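Local coordinates for GTPase-activating protein GYP1 (Saccharomyces cerevisiae, PDB 1FKM) that accelerates GTP hydrolysis by the Ypt/Rab GTPases Ypt1 and Ypt7 in yeast, supplying an arginine finger and a glutamine finger from its TBC domain, at residues E67-L72 with I171-A176; T143-Y148 with S163-D168; I47-V52 with F179-K184. All coordinates share one frame; numbering follows the deposited sequence.

In the fold
All three contacts lie in the all-helical TBC domain, the Rab-GAP part of the protein, and helix 168-186 ties them together. Contact 1 sets its first half against helix 57-74, contact 3 sets a later turn against the loop after helix 39-46, and contact 2 folds the loop leading into it back on the end of helix 133-145. Along the chain contact 3 spans contact 1, which spans contact 2. Centres are about 14 Å apart for contacts 1 and 2 and for 1 and 3, about 19 Å for 2 and 3. Helix 168-186 thus gathers parts of the domain distant in sequence, away from the arginine finger, Arg96, and the glutamine finger, Gln131.

Contact 1: E67-L72 with I171-A176; sequences EYRDSL and ITDLEA
Tyr68 lays its ring against the backbone of Ala176 where helices 57-74 and 168-186 cross almost perpendicularly, their local axes at 91° and 9.7 Å apart. This is the tightly packed, buried half of the contact. Tyr68 CG stands anti to the backbone N (chi1 172°), which carries the ring across the gap: Ala176 CA makes a CH-pi contact over one face, 3.9 Å from the ring centroid, and the Ala176 methyl, CB, fits against Tyr68 CB at 3.5 Å. At the far end of the ring, Tyr68 OH donates to Glu175 OE1 at 2.8 Å, using the anti lone pair of that oxygen, with ring and carboxylate planes nearly perpendicular. The other oxygen, Glu175 OE2, is held by Arg115 and Ser112 of helix 107-123, so a third helix joins the crossing.

The more solvent-accessible side belongs to Arg69. Its guanidinium spreads over the methyl of Thr172, CG2 lying 3.4 Å from Arg69 CZ, while Thr172 OG1 turns back to Asp168 O of its own helix. Beyond the methyl, Arg69 NH1 and NH2 both reach Asp173 OD1, at 3.2 and 3.0 Å, neither bond quite straight. The buried carboxylate of Glu175 is bonded by two hydroxyls and an arginine, which would favour its charged form, whereas at the partly exposed margin solvent would probably weaken the attraction between Arg69 and Asp173.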
# COMPACT_ATOMS: atom_id res chain seq x y z
N GLU A 67 -8.03 20.56 7.82
CA GLU A 67 -8.05 20.78 6.37
C GLU A 67 -8.86 19.69 5.68
O GLU A 67 -9.60 19.96 4.73
CB GLU A 67 -6.62 20.78 5.81
CG GLU A 67 -6.52 21.37 4.42
CD GLU A 67 -5.13 21.23 3.82
OE1 GLU A 67 -4.14 21.18 4.58
OE2 GLU A 67 -5.02 21.18 2.57
N TYR A 68 -8.71 18.45 6.13
CA TYR A 68 -9.45 17.33 5.56
C TYR A 68 -10.94 17.62 5.71
O TYR A 68 -11.71 17.55 4.74
CB TYR A 68 -9.12 16.04 6.31
CG TYR A 68 -9.99 14.87 5.92
CD1 TYR A 68 -9.84 14.25 4.68
CD2 TYR A 68 -11.00 14.41 6.77
CE1 TYR A 68 -10.65 13.19 4.30
CE2 TYR A 68 -11.83 13.35 6.40
CZ TYR A 68 -11.65 12.75 5.16
OH TYR A 68 -12.47 11.72 4.75
N ARG A 69 -11.34 17.96 6.93
CA ARG A 69 -12.74 18.27 7.25
C ARG A 69 -13.29 19.40 6.39
O ARG A 69 -14.36 19.28 5.79
CB ARG A 69 -12.87 18.65 8.73
CG ARG A 69 -12.69 17.49 9.71
CD ARG A 69 -12.82 17.99 11.15
NE ARG A 69 -12.94 16.91 12.12
CZ ARG A 69 -11.94 16.11 12.50
NH1 ARG A 69 -10.73 16.27 11.99
NH2 ARG A 69 -12.16 15.15 13.40
N ASP A 70 -12.55 20.51 6.33
CA ASP A 70 -12.97 21.66 5.54
C ASP A 70 -13.10 21.32 4.06
O ASP A 70 -14.06 21.72 3.40
CB ASP A 70 -12.00 22.83 5.70
CG ASP A 70 -11.92 23.33 7.13
OD1 ASP A 70 -12.91 23.18 7.87
OD2 ASP A 70 -10.87 23.90 7.50
N SER A 71 -12.13 20.58 3.54
CA SER A 71 -12.14 20.19 2.14
C SER A 71 -13.36 19.34 1.81
O SER A 71 -14.00 19.51 0.78
CB SER A 71 -10.87 19.42 1.79
OG SER A 71 -9.72 20.24 1.93
N LEU A 72 -13.68 18.41 2.71
CA LEU A 72 -14.81 17.53 2.51
C LEU A 72 -16.11 18.33 2.60
O LEU A 72 -17.04 18.12 1.83
CB LEU A 72 -14.80 16.41 3.56
CG LEU A 72 -15.32 15.04 3.12
CD1 LEU A 72 -14.58 14.57 1.88
CD2 LEU A 72 -15.15 14.06 4.26
N ILE A 171 -12.76 8.88 14.20
CA ILE A 171 -12.87 8.24 12.90
C ILE A 171 -12.52 9.26 11.81
O ILE A 171 -11.89 8.92 10.80
CB ILE A 171 -14.30 7.67 12.68
CG1 ILE A 171 -14.52 6.50 13.64
CG2 ILE A 171 -14.49 7.23 11.24
CD1 ILE A 171 -15.89 5.85 13.55
N THR A 172 -12.93 10.51 12.01
CA THR A 172 -12.62 11.55 11.03
C THR A 172 -11.12 11.85 11.05
O THR A 172 -10.53 12.12 10.00
CB THR A 172 -13.43 12.84 11.30
OG1 THR A 172 -14.83 12.55 11.23
CG2 THR A 172 -13.10 13.90 10.25
N ASP A 173 -10.51 11.81 12.23
CA ASP A 173 -9.06 12.04 12.33
C ASP A 173 -8.34 10.91 11.58
O ASP A 173 -7.36 11.15 10.89
CB ASP A 173 -8.59 12.00 13.79
CG ASP A 173 -9.06 13.20 14.60
OD1 ASP A 173 -9.38 14.24 14.00
OD2 ASP A 173 -9.08 13.08 15.84
N LEU A 174 -8.83 9.69 11.75
CA LEU A 174 -8.27 8.51 11.09
C LEU A 174 -8.39 8.68 9.58
O LEU A 174 -7.44 8.40 8.83
CB LEU A 174 -9.03 7.25 11.54
CG LEU A 174 -8.76 5.96 10.74
CD1 LEU A 174 -7.32 5.51 10.98
CD2 LEU A 174 -9.73 4.88 11.16
N GLU A 175 -9.56 9.14 9.14
CA GLU A 175 -9.82 9.38 7.72
C GLU A 175 -8.83 10.38 7.15
O GLU A 175 -8.30 10.19 6.06
CB GLU A 175 -11.25 9.92 7.53
CG GLU A 175 -12.33 8.85 7.53
CD GLU A 175 -13.74 9.44 7.44
OE1 GLU A 175 -13.92 10.47 6.76
OE2 GLU A 175 -14.65 8.86 8.05
N ALA A 176 -8.60 11.46 7.88
CA ALA A 176 -7.68 12.51 7.45
C ALA A 176 -6.25 11.97 7.30
O ALA A 176 -5.60 12.18 6.27
CB ALA A 176 -7.71 13.66 8.45

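Contact 2: T143-Y148 with S163-D168; sequences TFLTEY and STYMVD
A Met-aromatic contact joins the loop that leads into helix 168-186 to the end of helix 133-145 and the residues just beyond, within the all-helical TBC domain and away from the arginine and glutamine fingers. Met166, present as selenomethionine, puts its methyl squarely over one face of the Tyr148 ring: CE is 3.4 Å from the ring centroid and only 8° off the normal, a close CH-pi contact. The selenium of Met166 stands obliquely to the same ring, 4.3 Å from its centroid. What bends the methyl onto the ring is the turn at the last torsion of Met166 (chi3 68°), after an extended run from CA to SE.

The selenium also meets Leu145, whose CD2 methyl approaches it to 3.4 Å. That same methyl touches the hydroxyl end of Tyr165, with which the leucine side chain makes roughly a right angle, so one branch of Leu145 serves both loop residues. Leu145 also packs on Leu174, carrying this cluster to helix 168-186. The segments therefore meet by van der Waals, CH-pi and Met-aromatic contact. Tyr148 O lies obliquely to the Tyr165 ring, 3.6 Å from Tyr165 CD1, and Tyr165 meets the Tyr148 side chain with its ring edge, near whose plane Tyr148 CB lies, 4.0 Å from Tyr165 CE1.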
# COMPACT_ATOMS: atom_id res chain seq x y z
N THR A 143 -3.90 -0.22 9.19
CA THR A 143 -2.77 -0.01 10.10
C THR A 143 -3.00 1.19 11.03
O THR A 143 -2.73 1.13 12.23
CB THR A 143 -1.47 0.20 9.30
OG1 THR A 143 -1.19 -0.98 8.54
CG2 THR A 143 -0.30 0.48 10.24
N PHE A 144 -3.51 2.29 10.48
CA PHE A 144 -3.76 3.46 11.31
C PHE A 144 -4.88 3.19 12.33
O PHE A 144 -4.91 3.79 13.40
CB PHE A 144 -4.11 4.66 10.43
CG PHE A 144 -2.96 5.13 9.59
CD1 PHE A 144 -1.69 4.60 9.78
CD2 PHE A 144 -3.15 6.10 8.61
CE1 PHE A 144 -0.61 5.03 9.00
CE2 PHE A 144 -2.09 6.53 7.83
CZ PHE A 144 -0.82 6.00 8.02
N LEU A 145 -5.78 2.28 11.98
CA LEU A 145 -6.88 1.91 12.87
C LEU A 145 -6.34 1.24 14.13
O LEU A 145 -6.92 1.40 15.20
CB LEU A 145 -7.82 0.91 12.19
CG LEU A 145 -9.23 1.29 11.72
CD1 LEU A 145 -9.91 0.03 11.19
CD2 LEU A 145 -10.04 1.87 12.88
N THR A 146 -5.25 0.48 14.01
CA THR A 146 -4.71 -0.24 15.16
C THR A 146 -4.28 0.66 16.30
O THR A 146 -4.22 0.23 17.44
CB THR A 146 -3.52 -1.18 14.78
OG1 THR A 146 -2.40 -0.40 14.33
CG2 THR A 146 -3.94 -2.16 13.69
N GLU A 147 -3.98 1.92 15.99
CA GLU A 147 -3.55 2.86 17.02
C GLU A 147 -4.68 3.17 18.00
O GLU A 147 -4.43 3.64 19.10
CB GLU A 147 -3.08 4.16 16.38
CG GLU A 147 -2.26 5.03 17.31
CD GLU A 147 -1.72 6.28 16.64
OE1 GLU A 147 -2.40 6.81 15.73
OE2 GLU A 147 -0.63 6.74 17.04
N TYR A 148 -5.92 2.90 17.60
CA TYR A 148 -7.09 3.18 18.45
C TYR A 148 -7.55 1.98 19.28
O TYR A 148 -8.52 2.08 20.05
CB TYR A 148 -8.25 3.69 17.60
CG TYR A 148 -7.96 5.03 16.96
CD1 TYR A 148 -8.24 6.22 17.63
CD2 TYR A 148 -7.38 5.10 15.70
CE1 TYR A 148 -7.95 7.45 17.06
CE2 TYR A 148 -7.07 6.33 15.12
CZ TYR A 148 -7.36 7.50 15.80
OH TYR A 148 -7.05 8.71 15.23
N SER A 163 -16.68 1.70 14.78
CA SER A 163 -17.68 2.51 15.46
C SER A 163 -18.01 1.98 16.85
O SER A 163 -18.75 2.61 17.60
CB SER A 163 -18.95 2.60 14.62
OG SER A 163 -19.52 1.31 14.41
N THR A 164 -17.45 0.82 17.20
CA THR A 164 -17.69 0.23 18.52
C THR A 164 -16.59 0.59 19.51
O THR A 164 -16.73 0.34 20.71
CB THR A 164 -17.79 -1.32 18.45
OG1 THR A 164 -16.52 -1.87 18.08
CG2 THR A 164 -18.84 -1.74 17.43
N TYR A 165 -15.50 1.19 19.02
CA TYR A 165 -14.42 1.58 19.91
C TYR A 165 -13.83 2.96 19.60
O TYR A 165 -12.83 3.36 20.20
CB TYR A 165 -13.32 0.50 19.95
CG TYR A 165 -12.59 0.21 18.64
CD1 TYR A 165 -11.43 0.91 18.29
CD2 TYR A 165 -13.03 -0.80 17.79
CE1 TYR A 165 -10.72 0.61 17.12
CE2 TYR A 165 -12.33 -1.12 16.61
CZ TYR A 165 -11.18 -0.41 16.29
OH TYR A 165 -10.48 -0.72 15.14
N MSE A 166 -14.47 3.68 18.69
CA MSE A 166 -14.02 5.02 18.33
C MSE A 166 -15.21 5.96 18.18
O MSE A 166 -16.27 5.55 17.70
CB MSE A 166 -13.25 4.98 17.00
CG MSE A 166 -11.94 4.23 17.03
SE MSE A 166 -11.18 4.03 15.26
CE MSE A 166 -10.74 5.88 14.91
N VAL A 167 -15.05 7.20 18.60
CA VAL A 167 -16.12 8.18 18.46
C VAL A 167 -15.96 8.84 17.09
O VAL A 167 -14.89 8.75 16.48
CB VAL A 167 -16.06 9.26 19.57
CG1 VAL A 167 -16.35 8.63 20.93
CG2 VAL A 167 -14.69 9.94 19.59
N ASP A 168 -17.02 9.48 16.61
CA ASP A 168 -17.01 10.12 15.30
C ASP A 168 -15.80 11.01 15.00
O ASP A 168 -15.25 10.95 13.90
CB ASP A 168 -18.29 10.93 15.09
CG ASP A 168 -19.52 10.05 14.98
OD1 ASP A 168 -19.52 9.12 14.16
OD2 ASP A 168 -20.51 10.31 15.72

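Contact 3: I47-V52 with F179-K184; sequences IGYLPV and FWCLTK
The rings of Tyr49 and Trp180 lie nearly parallel, 19° apart, but slid so far that they barely overlap: the centroids of the tyrosine ring and the indole five-membered ring are 5.6 Å apart. The real touching is done by Tyr49 CE1 and Trp180 CB, at 3.4 Å, and the Tyr49 hydroxyl passes close to Trp180 CD1. Swung away from its backbone N (chi1 175°), the tyrosine ring extends along helix 168-186, where Cys181 SG sits obliquely to it, 3.7 Å from Tyr49 CD2, a sulfur-aromatic contact.

The polar ends turn elsewhere: Tyr49 OH is hydrogen-bonded to Asp177 OD1 one turn back on the helix, and Trp180 NE1 to Lys64 O of helix 57-74. An alanine in place of Tyr49 is likely to leave a gap beside Cys181 and Trp180 and to deprive Asp177 of its hydroxyl partner.

Further along the helix, Ile47 packs obliquely against Lys184, CG1 on Lys184 CB at 3.8 Å. The CD1 end of its extended chain lies on Cys181 O, 3.1 Å away, and CG2 meets Cys181 SG. Between Ile47 and Tyr49, Gly48, with positive phi, closes helix 39-46 in a Schellman motif. The aliphatic part of Lys184 lies along the Ile47 and Gly48 carbonyls. Contact between the segments is by packing and sulfur-aromatic approach; the bond from Tyr49 OH to Asp177 probably limits how the ring can shift.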
# COMPACT_ATOMS: atom_id res chain seq x y z
N ILE A 47 6.62 8.08 5.44
CA ILE A 47 5.98 8.55 4.22
C ILE A 47 6.02 10.08 4.09
O ILE A 47 5.62 10.65 3.07
CB ILE A 47 4.52 8.04 4.12
CG1 ILE A 47 4.06 8.08 2.66
CG2 ILE A 47 3.60 8.87 5.01
CD1 ILE A 47 2.72 7.43 2.42
N GLY A 48 6.53 10.74 5.13
CA GLY A 48 6.64 12.19 5.10
C GLY A 48 5.41 12.96 5.54
O GLY A 48 5.22 14.11 5.15
N TYR A 49 4.56 12.33 6.34
CA TYR A 49 3.35 12.99 6.81
C TYR A 49 3.63 13.63 8.16
O TYR A 49 3.60 14.85 8.30
CB TYR A 49 2.21 11.97 6.92
CG TYR A 49 0.92 12.52 7.50
CD1 TYR A 49 0.29 13.63 6.93
CD2 TYR A 49 0.31 11.90 8.59
CE1 TYR A 49 -0.93 14.09 7.44
CE2 TYR A 49 -0.91 12.36 9.10
CZ TYR A 49 -1.52 13.45 8.51
OH TYR A 49 -2.74 13.87 9.00
N LEU A 50 3.92 12.80 9.15
CA LEU A 50 4.22 13.29 10.49
C LEU A 50 5.61 13.92 10.50
O LEU A 50 6.58 13.32 10.05
CB LEU A 50 4.16 12.14 11.49
CG LEU A 50 4.10 12.48 12.98
CD1 LEU A 50 2.79 13.22 13.30
CD2 LEU A 50 4.17 11.20 13.78
N PRO A 51 5.73 15.17 11.00
CA PRO A 51 7.05 15.80 11.03
C PRO A 51 7.99 15.13 12.03
O PRO A 51 7.55 14.66 13.08
CB PRO A 51 6.73 17.26 11.40
CG PRO A 51 5.45 17.16 12.17
CD PRO A 51 4.67 16.11 11.40
N VAL A 52 9.27 15.05 11.70
CA VAL A 52 10.23 14.42 12.60
C VAL A 52 10.48 15.24 13.87
O VAL A 52 10.89 14.70 14.89
CB VAL A 52 11.58 14.15 11.89
CG1 VAL A 52 11.38 13.09 10.81
CG2 VAL A 52 12.14 15.44 11.29
N PHE A 179 -6.10 9.66 4.34
CA PHE A 179 -6.18 10.47 3.12
C PHE A 179 -4.86 11.14 2.74
O PHE A 179 -4.40 11.07 1.59
CB PHE A 179 -7.26 11.55 3.28
CG PHE A 179 -7.20 12.61 2.22
CD1 PHE A 179 -7.65 12.34 0.93
CD2 PHE A 179 -6.67 13.87 2.50
CE1 PHE A 179 -7.56 13.32 -0.07
CE2 PHE A 179 -6.58 14.85 1.51
CZ PHE A 179 -7.02 14.57 0.22
N TRP A 180 -4.24 11.83 3.71
CA TRP A 180 -2.98 12.52 3.43
C TRP A 180 -1.84 11.54 3.13
O TRP A 180 -0.94 11.85 2.34
CB TRP A 180 -2.59 13.42 4.60
CG TRP A 180 -3.50 14.60 4.79
CD1 TRP A 180 -4.30 14.85 5.86
CD2 TRP A 180 -3.70 15.68 3.86
NE1 TRP A 180 -4.99 16.03 5.66
CE2 TRP A 180 -4.64 16.55 4.45
CE3 TRP A 180 -3.18 15.99 2.60
CZ2 TRP A 180 -5.07 17.73 3.82
CZ3 TRP A 180 -3.61 17.16 1.97
CH2 TRP A 180 -4.55 18.01 2.58
N CYS A 181 -1.86 10.37 3.77
CA CYS A 181 -0.82 9.39 3.51
C CYS A 181 -1.05 8.71 2.17
O CYS A 181 -0.10 8.42 1.44
CB CYS A 181 -0.75 8.37 4.65
SG CYS A 181 -0.08 9.10 6.18
N LEU A 182 -2.31 8.47 1.82
CA LEU A 182 -2.63 7.87 0.52
C LEU A 182 -2.15 8.86 -0.53
O LEU A 182 -1.58 8.49 -1.55
CB LEU A 182 -4.14 7.67 0.35
CG LEU A 182 -4.60 7.27 -1.05
CD1 LEU A 182 -4.05 5.89 -1.39
CD2 LEU A 182 -6.12 7.27 -1.13
N THR A 183 -2.40 10.14 -0.26
CA THR A 183 -2.00 11.20 -1.19
C THR A 183 -0.49 11.21 -1.39
O THR A 183 -0.01 11.28 -2.52
CB THR A 183 -2.49 12.58 -0.69
OG1 THR A 183 -3.93 12.60 -0.68
CG2 THR A 183 -1.99 13.70 -1.60
N LYS A 184 0.26 11.11 -0.29
CA LYS A 184 1.72 11.11 -0.37
C LYS A 184 2.23 9.90 -1.15
O LYS A 184 3.20 10.01 -1.91
CB LYS A 184 2.34 11.09 1.04
CG LYS A 184 2.34 12.43 1.76
CD LYS A 184 3.28 13.41 1.09
CE LYS A 184 3.29 14.76 1.81
NZ LYS A 184 4.16 15.75 1.11